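PDB 6MLT: hemolysin-related protein from Vibrio cholerae serotype O1, which is a secreted, metal-binding protein of the biofilm matrix that probably binds carbohydrate through its beta-prism lectin domain and helps biofilms adhere. Local coordinates for residues Ile58-Glu63 against Ala94-Ala99; Gln30-Pro35 against Gly518-Tyr523; Ser224-Leu229 against Pro595-His600. All blocks are in the same frame, centred on the assembly; numbering follows the deposited sequence.

Interaction 1 (Ile58-Glu63 against Ala94-Ala99)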
loop_
_atom_site.group_PDB
_atom_site.type_symbol
_atom_site.label_atom_id
_atom_site.label_comp_id
_atom_site.label_asym_id
_atom_site.label_seq_id
_atom_site.Cartn_x
_atom_site.Cartn_y
_atom_site.Cartn_z
ATOM N N ILE A 58 -11.798 -7.562 16.892
ATOM C CA ILE A 58 -12.450 -8.837 16.611
ATOM C C ILE A 58 -11.381 -9.918 16.534
ATOM O O ILE A 58 -10.401 -9.779 15.791
ATOM C CB ILE A 58 -13.257 -8.789 15.304
ATOM C CG1 ILE A 58 -14.420 -7.809 15.432
ATOM C CG2 ILE A 58 -13.785 -10.196 14.956
ATOM C CD1 ILE A 58 -15.046 -7.438 14.100
ATOM N N VAL A 59 -11.593 -11.004 17.277
ATOM C CA VAL A 59 -10.706 -12.160 17.284
ATOM C C VAL A 59 -11.560 -13.422 17.271
ATOM O O VAL A 59 -12.771 -13.387 17.502
ATOM C CB VAL A 59 -9.755 -12.165 18.501
ATOM C CG1 VAL A 59 -8.816 -10.979 18.433
ATOM C CG2 VAL A 59 -10.539 -12.142 19.798
ATOM N N VAL A 60 -10.908 -14.546 16.991
ATOM C CA VAL A 60 -11.521 -15.866 17.057
ATOM C C VAL A 60 -10.765 -16.662 18.114
ATOM O O VAL A 60 -9.540 -16.803 18.026
ATOM C CB VAL A 60 -11.489 -16.580 15.697
ATOM C CG1 VAL A 60 -12.250 -17.902 15.773
ATOM C CG2 VAL A 60 -12.064 -15.672 14.591
ATOM N N THR A 61 -11.484 -17.171 19.116
ATOM C CA THR A 61 -10.872 -17.884 20.229
ATOM C C THR A 61 -11.100 -19.387 20.103
ATOM O O THR A 61 -12.150 -19.834 19.628
ATOM C CB THR A 61 -11.426 -17.395 21.576
ATOM O OG1 THR A 61 -12.839 -17.650 21.656
ATOM C CG2 THR A 61 -11.181 -15.911 21.746
ATOM N N PHE A 62 -10.109 -20.171 20.543
ATOM C CA PHE A 62 -10.203 -21.628 20.561
ATOM C C PHE A 62 -9.701 -22.169 21.896
ATOM O O PHE A 62 -9.059 -21.467 22.681
ATOM C CB PHE A 62 -9.415 -22.266 19.405
ATOM C CG PHE A 62 -7.942 -21.999 19.445
ATOM C CD1 PHE A 62 -7.419 -20.854 18.864
ATOM C CD2 PHE A 62 -7.071 -22.900 20.041
ATOM C CE1 PHE A 62 -6.054 -20.608 18.885
ATOM C CE2 PHE A 62 -5.707 -22.653 20.069
ATOM C CZ PHE A 62 -5.202 -21.509 19.487
ATOM N N GLU A 63 -9.992 -23.448 22.130
ATOM C CA GLU A 63 -9.642 -24.128 23.368
ATOM C C GLU A 63 -8.400 -24.982 23.169
ATOM O O GLU A 63 -8.273 -25.682 22.162
ATOM C CB GLU A 63 -10.792 -25.021 23.848
ATOM C CG GLU A 63 -10.474 -25.781 25.135
ATOM C CD GLU A 63 -11.484 -26.874 25.457
ATOM O OE1 GLU A 63 -12.329 -27.197 24.594
ATOM O OE2 GLU A 63 -11.415 -27.417 26.581
ATOM N N ALA A 94 -16.178 -19.673 13.677
ATOM C CA ALA A 94 -15.375 -19.389 12.499
ATOM C C ALA A 94 -14.065 -20.149 12.624
ATOM O O ALA A 94 -13.668 -20.566 13.716
ATOM C CB ALA A 94 -15.095 -17.892 12.350
ATOM N N ASP A 95 -13.383 -20.338 11.499
ATOM C CA ASP A 95 -12.066 -20.944 11.584
ATOM C C ASP A 95 -11.157 -20.063 12.436
ATOM O O ASP A 95 -11.200 -18.833 12.354
ATOM C CB ASP A 95 -11.456 -21.150 10.206
ATOM C CG ASP A 95 -10.292 -22.121 10.246
ATOM O OD1 ASP A 95 -10.546 -23.344 10.259
ATOM O OD2 ASP A 95 -9.131 -21.665 10.314
ATOM N N ALA A 96 -10.362 -20.700 13.289
ATOM C CA ALA A 96 -9.526 -19.982 14.240
ATOM C C ALA A 96 -8.158 -19.622 13.679
ATOM O O ALA A 96 -7.396 -18.921 14.352
ATOM C CB ALA A 96 -9.354 -20.812 15.519
ATOM N N ARG A 97 -7.831 -20.065 12.461
ATOM C CA ARG A 97 -6.516 -19.825 11.882
ATOM C C ARG A 97 -6.463 -18.607 10.973
ATOM O O ARG A 97 -5.366 -18.111 10.696
ATOM C CB ARG A 97 -6.058 -21.054 11.082
ATOM C CG ARG A 97 -5.939 -22.323 11.916
ATOM C CD ARG A 97 -5.863 -23.565 11.047
ATOM N NE ARG A 97 -7.157 -23.872 10.450
ATOM C CZ ARG A 97 -7.439 -25.004 9.819
ATOM N NH1 ARG A 97 -6.511 -25.945 9.688
ATOM N NH2 ARG A 97 -8.652 -25.196 9.323
ATOM N N TYR A 98 -7.606 -18.123 10.499
ATOM C CA TYR A 98 -7.663 -16.999 9.577
ATOM C C TYR A 98 -8.495 -15.881 10.184
ATOM O O TYR A 98 -9.578 -16.124 10.728
ATOM C CB TYR A 98 -8.257 -17.415 8.228
ATOM C CG TYR A 98 -7.428 -18.428 7.465
ATOM C CD1 TYR A 98 -6.443 -18.018 6.575
ATOM C CD2 TYR A 98 -7.642 -19.794 7.624
ATOM C CE1 TYR A 98 -5.691 -18.938 5.865
ATOM C CE2 TYR A 98 -6.894 -20.725 6.920
ATOM C CZ TYR A 98 -5.919 -20.287 6.042
ATOM O OH TYR A 98 -5.164 -21.188 5.336
ATOM N N ALA A 99 -7.993 -14.662 10.093
ATOM C CA ALA A 99 -8.769 -13.531 10.555
ATOM C C ALA A 99 -10.007 -13.367 9.677
ATOM O O ALA A 99 -9.931 -13.542 8.458
ATOM C CB ALA A 99 -7.942 -12.248 10.515
HETATM O O HOH W 1 -7.362 -17.822 16.792
#
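Val60 and Phe62, two residues apart on strand 56-63 and turned to the same face of its sheet, pack against the chain at Ala94-Ala96 as it leaves strand 93-94. The setting is a blade of the beta-propeller: strand 93-94 pairs with strand 71-76, on the far side of which lies strand 56-63, and the connection then runs back over the sheet to strand 101-103 of the next blade. The contact therefore packs a blade under its own exit loop.

Val60 carries most of it. Its CB lies 4.0 Å from Asp95 O. CG1 is held anti to the backbone N (chi1 -175°), and there it meets Ala94 O at 3.7 Å, Asp95 O at a similar separation and the CA of Ala96. CG2, the other branch, lies 4.0 Å from Asp95 O and, more loosely, 4.4 Å from Ala94 CB. The methyl of Ala96 sits between the two strand residues, with Phe62 CD1 at 3.9 Å approaching obliquely. Ile73 of strand 71-76 also touches Ala94, so the end of strand 93-94 is packed from its neighbouring strand too.

The loop is shaped from within. Asp95 OD2 accepts the backbone N of Arg97, an Asx turn, and also its NE, while NH2 reaches OD1 at 2.8 Å; the guanidinium thus takes the carboxylate side-on, a salt bridge that ties the turn together on the side away from Val60.

No direct hydrogen bond links the two segments. Instead a water at the edge of the Phe62 ring, in its plane, donates to Val60 O and to Ala96 O, each 2.7 Å from the water oxygen.

Interaction 2 (Gln30-Pro35 against Gly518-Tyr523)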
loop_
_atom_site.group_PDB
_atom_site.type_symbol
_atom_site.label_atom_id
_atom_site.label_comp_id
_atom_site.label_asym_id
_atom_site.label_seq_id
_atom_site.Cartn_x
_atom_site.Cartn_y
_atom_site.Cartn_z
ATOM N N GLN A 30 -7.795 -19.046 23.706
ATOM C CA GLN A 30 -6.550 -18.983 22.946
ATOM C C GLN A 30 -6.807 -18.261 21.631
ATOM O O GLN A 30 -7.877 -18.418 21.035
ATOM C CB GLN A 30 -6.018 -20.390 22.651
ATOM C CG GLN A 30 -5.926 -21.321 23.855
ATOM C CD GLN A 30 -4.747 -20.995 24.753
ATOM O OE1 GLN A 30 -3.623 -20.832 24.285
ATOM N NE2 GLN A 30 -5.002 -20.892 26.051
ATOM N N VAL A 31 -5.830 -17.484 21.169
ATOM C CA VAL A 31 -5.971 -16.754 19.909
ATOM C C VAL A 31 -4.689 -16.906 19.104
ATOM O O VAL A 31 -3.585 -16.752 19.640
ATOM C CB VAL A 31 -6.306 -15.267 20.141
ATOM C CG1 VAL A 31 -6.617 -14.583 18.828
ATOM C CG2 VAL A 31 -7.492 -15.134 21.090
ATOM N N MET A 32 -4.833 -17.220 17.810
ATOM C CA MET A 32 -3.671 -17.407 16.946
ATOM C C MET A 32 -3.945 -16.914 15.526
ATOM O O MET A 32 -3.333 -17.404 14.570
ATOM C CB MET A 32 -3.240 -18.889 16.953
ATOM C CG MET A 32 -1.828 -19.138 16.414
ATOM S SD MET A 32 -1.051 -20.620 17.120
ATOM C CE MET A 32 -2.293 -21.873 16.760
ATOM N N ALA A 33 -4.845 -15.943 15.375
ATOM C CA ALA A 33 -5.101 -15.290 14.100
ATOM C C ALA A 33 -5.057 -13.784 14.307
ATOM O O ALA A 33 -5.383 -13.280 15.387
ATOM C CB ALA A 33 -6.455 -15.702 13.504
ATOM N N ALA A 34 -4.636 -13.076 13.268
ATOM C CA ALA A 34 -4.382 -11.649 13.398
ATOM C C ALA A 34 -5.662 -10.918 13.805
ATOM O O ALA A 34 -6.753 -11.261 13.332
ATOM C CB ALA A 34 -3.843 -11.078 12.085
ATOM N N PRO A 35 -5.567 -9.907 14.661
ATOM C CA PRO A 35 -6.764 -9.172 15.082
ATOM C C PRO A 35 -7.243 -8.219 13.996
ATOM O O PRO A 35 -6.478 -7.764 13.149
ATOM C CB PRO A 35 -6.287 -8.404 16.316
ATOM C CG PRO A 35 -4.832 -8.151 16.031
ATOM C CD PRO A 35 -4.339 -9.327 15.228
ATOM N N GLY A 518 2.063 -20.576 19.494
ATOM C CA GLY A 518 2.510 -21.657 18.631
ATOM C C GLY A 518 2.884 -21.165 17.249
ATOM O O GLY A 518 3.699 -21.799 16.567
ATOM N N THR A 519 2.326 -20.023 16.852
ATOM C CA THR A 519 2.511 -19.299 15.596
ATOM C C THR A 519 1.841 -20.010 14.430
ATOM O O THR A 519 1.995 -21.221 14.224
ATOM C CB THR A 519 3.991 -19.030 15.262
ATOM O OG1 THR A 519 4.659 -20.244 14.906
ATOM C CG2 THR A 519 4.698 -18.361 16.437
ATOM N N LEU A 520 1.048 -19.233 13.695
ATOM C CA LEU A 520 0.568 -19.608 12.379
ATOM C C LEU A 520 1.043 -18.513 11.446
ATOM O O LEU A 520 2.230 -18.472 11.084
ATOM C CB LEU A 520 -0.952 -19.800 12.402
ATOM C CG LEU A 520 -1.458 -21.032 13.148
ATOM C CD1 LEU A 520 -2.969 -20.936 13.291
ATOM C CD2 LEU A 520 -1.055 -22.299 12.416
ATOM N N TRP A 521 0.175 -17.566 11.072
ATOM C CA TRP A 521 0.590 -16.426 10.263
ATOM C C TRP A 521 0.017 -15.116 10.800
ATOM O O TRP A 521 -0.119 -14.149 10.039
ATOM C CB TRP A 521 0.191 -16.645 8.790
ATOM C CG TRP A 521 -1.184 -17.202 8.641
ATOM C CD1 TRP A 521 -2.345 -16.500 8.488
ATOM C CD2 TRP A 521 -1.548 -18.587 8.649
ATOM N NE1 TRP A 521 -3.410 -17.366 8.397
ATOM C CE2 TRP A 521 -2.950 -18.650 8.503
ATOM C CE3 TRP A 521 -0.828 -19.778 8.773
ATOM C CZ2 TRP A 521 -3.644 -19.853 8.481
ATOM C CZ3 TRP A 521 -1.524 -20.979 8.747
ATOM C CH2 TRP A 521 -2.916 -21.004 8.599
ATOM N N GLU A 522 -0.305 -15.053 12.090
ATOM C CA GLU A 522 -0.816 -13.831 12.692
ATOM C C GLU A 522 0.285 -12.774 12.758
ATOM O O GLU A 522 1.470 -13.074 12.604
ATOM C CB GLU A 522 -1.371 -14.123 14.090
ATOM C CG GLU A 522 -0.321 -14.351 15.198
ATOM C CD GLU A 522 0.150 -15.808 15.366
ATOM O OE1 GLU A 522 0.088 -16.615 14.403
ATOM O OE2 GLU A 522 0.617 -16.128 16.488
ATOM N N TYR A 523 -0.116 -11.525 12.985
ATOM C CA TYR A 523 0.842 -10.456 13.217
ATOM C C TYR A 523 0.241 -9.460 14.197
ATOM O O TYR A 523 -0.980 -9.424 14.385
ATOM C CB TYR A 523 1.248 -9.753 11.909
ATOM C CG TYR A 523 0.095 -9.314 11.025
ATOM C CD1 TYR A 523 -0.700 -8.235 11.374
ATOM C CD2 TYR A 523 -0.188 -9.973 9.836
ATOM C CE1 TYR A 523 -1.767 -7.829 10.572
ATOM C CE2 TYR A 523 -1.253 -9.566 9.016
ATOM C CZ TYR A 523 -2.031 -8.491 9.401
ATOM O OH TYR A 523 -3.076 -8.065 8.611
HETATM O O HOH W 2 -2.935 -17.135 11.779
#
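Ala34 and Glu522 bring the two backbones closest, their CA atoms 4.2 Å apart, where two irregular loops pass without a direct hydrogen bond; Glu522 CB rests 3.5 Å from Ala34 N. A water bridges the two segments, donating to Met32 O and accepting from Trp521 N. Met32 reaches along Gly518-Leu520, its CG anti to the backbone N (chi1 -164°). Its SD packs 3.4 Å from Thr519 N, a nitrogen hydrogen-bonded to Ser517 OG, and its bent end turns CE onto Leu520 CD1 at 3.7 Å, the side chains crossing at about a right angle. In the propeller, Gln30-Pro35 leads from strand 28-30 to strand 36-38 of one blade, whereas Gly518-Tyr523 joins strand 509-514 to strand 525-527 of the sheet that strand 13-19 completes. Glu522 folds back on its own loop: OE1 takes Leu520 N on its syn lone pair (2.9 Å, 168°), and OE2 is bonded to Ser517 OG. Ala34 CB stands over the centre of the Tyr523 ring, a CH-pi contact of 4.1 Å to the centroid; Tyr523 OH is hydrogen-bonded to Tyr576 O and Trp573 NE1. Tyr523 N, buried beside the same methyl, has no partner in the model.

Interaction 3 (Ser224-Leu229 against Pro595-His600). With NA (sodium ion), chain G.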
loop_
_atom_site.group_PDB
_atom_site.type_symbol
_atom_site.label_atom_id
_atom_site.label_comp_id
_atom_site.label_asym_id
_atom_site.label_seq_id
_atom_site.Cartn_x
_atom_site.Cartn_y
_atom_site.Cartn_z
ATOM N N SER A 224 0.198 -12.282 -0.556
ATOM C CA SER A 224 0.845 -11.398 -1.496
ATOM C C SER A 224 0.603 -9.957 -1.076
ATOM O O SER A 224 -0.280 -9.654 -0.266
ATOM C CB SER A 224 0.327 -11.634 -2.923
ATOM O OG SER A 224 -1.066 -11.387 -2.992
ATOM N N SER A 225 1.436 -9.086 -1.628
ATOM C CA SER A 225 1.375 -7.647 -1.450
ATOM C C SER A 225 1.504 -7.010 -2.823
ATOM O O SER A 225 2.188 -7.542 -3.700
ATOM C CB SER A 225 2.517 -7.135 -0.549
ATOM O OG SER A 225 2.537 -7.783 0.710
ATOM N N VAL A 226 0.867 -5.861 -3.005
ATOM C CA VAL A 226 1.037 -5.067 -4.213
ATOM C C VAL A 226 1.710 -3.766 -3.814
ATOM O O VAL A 226 1.418 -3.207 -2.751
ATOM C CB VAL A 226 -0.305 -4.828 -4.938
ATOM C CG1 VAL A 226 -1.283 -4.085 -4.051
ATOM C CG2 VAL A 226 -0.085 -4.086 -6.242
ATOM N N ALA A 227 2.633 -3.305 -4.650
ATOM C CA ALA A 227 3.396 -2.101 -4.360
ATOM C C ALA A 227 4.118 -1.682 -5.629
ATOM O O ALA A 227 4.219 -2.445 -6.592
ATOM C CB ALA A 227 4.398 -2.320 -3.228
ATOM N N ASN A 228 4.630 -0.459 -5.611
ATOM C CA ASN A 228 5.479 0.041 -6.680
ATOM C C ASN A 228 6.929 -0.095 -6.238
ATOM O O ASN A 228 7.352 0.545 -5.267
ATOM C CB ASN A 228 5.149 1.489 -7.021
ATOM C CG ASN A 228 5.796 1.936 -8.322
ATOM O OD1 ASN A 228 6.345 1.120 -9.065
ATOM N ND2 ASN A 228 5.728 3.231 -8.605
ATOM N N LEU A 229 7.682 -0.938 -6.943
ATOM C CA LEU A 229 9.053 -1.255 -6.568
ATOM C C LEU A 229 10.050 -0.933 -7.676
ATOM O O LEU A 229 11.173 -1.439 -7.651
ATOM C CB LEU A 229 9.158 -2.729 -6.173
ATOM C CG LEU A 229 8.306 -3.132 -4.971
ATOM C CD1 LEU A 229 8.252 -4.644 -4.848
ATOM C CD2 LEU A 229 8.848 -2.516 -3.691
ATOM N N PRO A 595 -5.052 3.848 -6.896
ATOM C CA PRO A 595 -4.171 2.688 -6.690
ATOM C C PRO A 595 -3.266 2.878 -5.481
ATOM O O PRO A 595 -2.592 3.903 -5.344
ATOM C CB PRO A 595 -3.362 2.616 -7.993
ATOM C CG PRO A 595 -4.058 3.521 -8.952
ATOM C CD PRO A 595 -4.703 4.577 -8.123
ATOM N N SER A 596 -3.241 1.865 -4.610
ATOM C CA SER A 596 -2.427 1.933 -3.401
ATOM C C SER A 596 -0.966 2.219 -3.728
ATOM O O SER A 596 -0.294 2.958 -2.997
ATOM C CB SER A 596 -2.538 0.620 -2.628
ATOM O OG SER A 596 -1.962 -0.440 -3.376
ATOM N N TRP A 597 -0.453 1.636 -4.815
ATOM C CA TRP A 597 0.968 1.746 -5.124
ATOM C C TRP A 597 1.351 3.121 -5.655
ATOM O O TRP A 597 2.548 3.394 -5.796
ATOM C CB TRP A 597 1.387 0.661 -6.128
ATOM C CG TRP A 597 0.739 0.746 -7.468
ATOM C CD1 TRP A 597 1.219 1.391 -8.573
ATOM C CD2 TRP A 597 -0.504 0.144 -7.863
ATOM N NE1 TRP A 597 0.350 1.233 -9.626
ATOM C CE2 TRP A 597 -0.714 0.471 -9.217
ATOM C CE3 TRP A 597 -1.455 -0.642 -7.200
ATOM C CZ2 TRP A 597 -1.840 0.046 -9.924
ATOM C CZ3 TRP A 597 -2.574 -1.062 -7.907
ATOM C CH2 TRP A 597 -2.753 -0.721 -9.253
ATOM N N LEU A 598 0.377 3.984 -5.946
ATOM C CA LEU A 598 0.647 5.351 -6.364
ATOM C C LEU A 598 0.290 6.373 -5.293
ATOM O O LEU A 598 0.414 7.579 -5.541
ATOM C CB LEU A 598 -0.115 5.670 -7.657
ATOM C CG LEU A 598 0.214 4.767 -8.853
ATOM C CD1 LEU A 598 -0.624 5.167 -10.045
ATOM C CD2 LEU A 598 1.708 4.805 -9.202
ATOM N N THR A 599 -0.141 5.926 -4.107
ATOM C CA THR A 599 -0.489 6.833 -3.022
ATOM C C THR A 599 0.480 6.597 -1.885
ATOM O O THR A 599 1.609 7.113 -1.911
ATOM C CB THR A 599 -1.967 6.673 -2.635
ATOM O OG1 THR A 599 -2.297 5.290 -2.439
ATOM C CG2 THR A 599 -2.860 7.233 -3.741
ATOM N N HIS A 600 0.098 5.844 -0.848
ATOM C CA HIS A 600 0.988 5.538 0.265
ATOM C C HIS A 600 2.011 4.461 -0.077
ATOM O O HIS A 600 3.054 4.389 0.581
ATOM C CB HIS A 600 0.162 5.086 1.472
ATOM C CG HIS A 600 -0.809 3.999 1.143
ATOM N ND1 HIS A 600 -0.488 2.662 1.239
ATOM C CD2 HIS A 600 -2.075 4.049 0.671
ATOM C CE1 HIS A 600 -1.526 1.935 0.865
ATOM N NE2 HIS A 600 -2.499 2.754 0.508
HETATM NA NA NA G . 6.120 -0.208 -11.040
HETATM O O HOH W 3 0.329 -0.833 -1.960
HETATM O O HOH W 4 4.694 4.875 -6.282
#
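Trp597 and Val226 meet at a slant: CG2 of the valine, anti to its backbone N, lies 3.8 Å from CE3 of the indole. Val226 CG1 instead turns to Ser596 OG, so the two methyls meet neighbouring residues of the 3-10 segment 596-598. Trp597 CB lies against the backbone of the other segment, 3.6 Å from Ala227 C, and chi1 of 63°, placing CG between the backbone N and the carbonyl carbon, swings the indole away from that point. Pro595 CB covers part of one face of the ring, 3.4 Å above its plane, and NE1 is hydrogen-bonded to Asp233 O.

That partner belongs to the sodium-binding loop that follows the strand, a loop whose alternating ligands resemble the EF-hand-like metal loops of FG-GAP propeller repeats. Asn228 opens it, its OD1 2.4 Å from the sodium ion, and Asp230, Asp232, Lys234 O and Glu236 supply further ligands. The aliphatic part of Asn228 faces Pro595-His600: CB approaches Trp597 O at 3.4 Å.

Two waters replace direct hydrogen bonds across the contact. One donates to Val226 O and accepts from Ser596 OG, which fixes the direction of that hydroxyl. The other accepts from Asn228 ND2 at 3.0 Å and donates to Trp597 O. The Asn228 amide is thus held at both ends, oxygen to the metal, nitrogen to this water and to a further partner outside the two segments, which fixes its rotation; the sodium ion would probably polarise the group and make its N-H a somewhat stronger donor to the bridging water.

Interactions 1 and 2 adjoin, their centres about 8 Å apart, and share the blade built on strand 56-63: Phe62 N and Gln30 O form a probable backbone hydrogen bond at 2.9 Å, and the rings of Tyr98 and Trp521 meet. Interaction 3 lies nearer the centre of the chain, its centre about 29 Å from that of interaction 1 and about 25 Å from that of interaction 2, in another blade. Along the chain interaction 1 is nested within the loop closed by interaction 2, whose span crosses that of interaction 3. Interaction 2 joins the early blade to the sheet where strands 13-19 and 553-559 pair; interaction 3 separately lays the late Pro595-His600 on the blade of strand 224-227.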